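Local coordinates for protein MATE family efflux transporter (Vibrio cholerae, PDB 6IDP) that probably exports drugs and other toxic compounds across the bacterial inner membrane, with a change of conformation that depends on protons, at residues S76-A81 and E85-L90. Numbering follows the deposited sequence.
With OLC ((2R)-2,3-dihydroxypropyl (9Z)-octadec-9-enoate), chain J.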
loop_
_atom_site.group_PDB
_atom_site.type_symbol
_atom_site.label_atom_id
_atom_site.label_comp_id
_atom_site.label_asym_id
_atom_site.label_seq_id
_atom_site.Cartn_x
_atom_site.Cartn_y
_atom_site.Cartn_z
ATOM N N SER A 76 -3.286 11.472 -14.922
ATOM C CA SER A 76 -3.680 12.752 -14.329
ATOM C C SER A 76 -2.915 13.909 -14.969
ATOM O O SER A 76 -3.478 14.980 -15.195
ATOM C CB SER A 76 -3.476 12.750 -12.809
ATOM O OG SER A 76 -2.109 12.636 -12.455
ATOM N N ARG A 77 -1.642 13.688 -15.274
ATOM C CA ARG A 77 -0.843 14.703 -15.949
ATOM C C ARG A 77 -1.388 14.982 -17.348
ATOM O O ARG A 77 -1.475 16.136 -17.766
ATOM C CB ARG A 77 0.625 14.279 -16.028
ATOM C CG ARG A 77 1.526 15.334 -16.639
ATOM C CD ARG A 77 2.986 14.966 -16.486
ATOM N NE ARG A 77 3.860 15.991 -17.046
ATOM C CZ ARG A 77 5.174 16.038 -16.852
ATOM N NH1 ARG A 77 5.771 15.118 -16.108
ATOM N NH2 ARG A 77 5.891 17.009 -17.401
ATOM N N ALA A 78 -1.765 13.924 -18.061
ATOM C CA ALA A 78 -2.354 14.071 -19.388
ATOM C C ALA A 78 -3.637 14.896 -19.325
ATOM O O ALA A 78 -3.895 15.726 -20.196
ATOM C CB ALA A 78 -2.629 12.710 -20.006
ATOM N N ILE A 79 -4.437 14.667 -18.288
ATOM C CA ILE A 79 -5.665 15.432 -18.099
ATOM C C ILE A 79 -5.346 16.902 -17.847
ATOM O O ILE A 79 -5.964 17.788 -18.437
ATOM C CB ILE A 79 -6.507 14.882 -16.931
ATOM C CG1 ILE A 79 -6.925 13.438 -17.209
ATOM C CG2 ILE A 79 -7.737 15.754 -16.708
ATOM C CD1 ILE A 79 -7.667 12.785 -16.067
ATOM N N GLY A 80 -4.371 17.155 -16.979
ATOM C CA GLY A 80 -3.960 18.513 -16.672
ATOM C C GLY A 80 -3.516 19.283 -17.904
ATOM O O GLY A 80 -3.735 20.492 -18.004
ATOM N N ALA A 81 -2.903 18.577 -18.848
ATOM C CA ALA A 81 -2.405 19.192 -20.075
ATOM C C ALA A 81 -3.498 19.314 -21.135
ATOM O O ALA A 81 -3.243 19.771 -22.248
ATOM C CB ALA A 81 -1.229 18.399 -20.619
ATOM N N GLU A 85 -8.597 12.927 -25.024
ATOM C CA GLU A 85 -8.671 11.665 -25.748
ATOM C C GLU A 85 -7.568 10.712 -25.297
ATOM O O GLU A 85 -7.819 9.540 -25.018
ATOM C CB GLU A 85 -8.577 11.903 -27.256
ATOM C CG GLU A 85 -8.654 10.633 -28.093
ATOM C CD GLU A 85 -10.021 9.973 -28.040
ATOM O OE1 GLU A 85 -10.099 8.741 -28.236
ATOM O OE2 GLU A 85 -11.020 10.688 -27.810
ATOM N N TYR A 86 -6.350 11.232 -25.216
ATOM C CA TYR A 86 -5.188 10.427 -24.874
ATOM C C TYR A 86 -5.294 9.846 -23.465
ATOM O O TYR A 86 -4.892 8.707 -23.226
ATOM C CB TYR A 86 -3.916 11.269 -25.014
ATOM C CG TYR A 86 -2.655 10.589 -24.538
ATOM C CD1 TYR A 86 -2.194 9.429 -25.145
ATOM C CD2 TYR A 86 -1.911 11.123 -23.493
ATOM C CE1 TYR A 86 -1.036 8.810 -24.712
ATOM C CE2 TYR A 86 -0.751 10.515 -23.056
ATOM C CZ TYR A 86 -0.317 9.358 -23.667
ATOM O OH TYR A 86 0.838 8.751 -23.231
ATOM N N ALA A 87 -5.852 10.622 -22.542
ATOM C CA ALA A 87 -5.992 10.182 -21.160
ATOM C C ALA A 87 -6.938 8.988 -21.027
ATOM O O ALA A 87 -6.662 8.057 -20.269
ATOM C CB ALA A 87 -6.470 11.332 -20.286
ATOM N N LYS A 88 -8.049 9.006 -21.757
ATOM C CA LYS A 88 -9.014 7.913 -21.648
ATOM C C LYS A 88 -8.599 6.703 -22.485
ATOM O O LYS A 88 -9.027 5.586 -22.213
ATOM C CB LYS A 88 -10.418 8.383 -22.036
ATOM C CG LYS A 88 -10.618 8.693 -23.500
ATOM C CD LYS A 88 -12.081 9.005 -23.761
ATOM C CE LYS A 88 -12.340 9.267 -25.229
ATOM N NZ LYS A 88 -13.793 9.458 -25.509
ATOM N N GLN A 89 -7.767 6.928 -23.496
ATOM C CA GLN A 89 -7.153 5.820 -24.220
ATOM C C GLN A 89 -6.173 5.094 -23.307
ATOM O O GLN A 89 -6.079 3.870 -23.325
ATOM C CB GLN A 89 -6.435 6.309 -25.479
ATOM C CG GLN A 89 -7.349 6.753 -26.605
ATOM C CD GLN A 89 -6.584 7.405 -27.737
ATOM O OE1 GLN A 89 -5.581 8.080 -27.513
ATOM N NE2 GLN A 89 -7.047 7.200 -28.963
ATOM N N LEU A 90 -5.440 5.866 -22.512
ATOM C CA LEU A 90 -4.515 5.307 -21.534
ATOM C C LEU A 90 -5.263 4.476 -20.502
ATOM O O LEU A 90 -4.767 3.445 -20.049
ATOM C CB LEU A 90 -3.726 6.413 -20.830
ATOM C CG LEU A 90 -2.591 7.088 -21.597
ATOM C CD1 LEU A 90 -1.967 8.178 -20.742
ATOM C CD2 LEU A 90 -1.545 6.067 -22.017
HETATM C C18 OLC J . -1.849 14.458 -27.639
HETATM C C17 OLC J . -0.476 13.878 -27.374
HETATM C C16 OLC J . -0.612 12.572 -26.621
HETATM C C15 OLC J . 0.762 12.037 -26.280
HETATM C C13 OLC J . 2.788 12.397 -24.911
HETATM C C14 OLC J . 1.403 12.916 -25.229
#
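Tyr86 meets Ala78 with the CD2 side of its ring, 3.9 Å from Ala78 CB, the methyl approaching obliquely. With CG anti to the backbone N (chi1 174°), the ring leaves its own helix beside the carbonyl carbon and lies between a lipid chain and a leucine. Over one face runs the acyl chain of a bound monoolein, whose C16 comes within 3.5 Å of Tyr86 CG; against the opposite face sits Leu90 CD1, from one turn further along the same helix, also displaced toward the rim. Contacts on both faces probably limit the ring's rotation, and the Tyr86 side chain also touches Leu224 and Ser229. Next comes Ala87, whose CB is directed at helix 54-80 and settles between two neighbours there: Ile79 CG1 at 3.8 Å and Ala78 CB at 4.1 Å. Ile79 reaches it with the CG1 branch, which stands beside its backbone N. Leu90 goes on to pack against Val74 and Ile75. The small Ala78 and Ala87 face each other where the backbones are nearest, consistent with segment axes only 8.5 Å apart, running antiparallel at 164°. This is a helical hairpin with a very short connection, joining two consecutive membrane helices within a MatE family region, with a monoolein chain bound beside Tyr86.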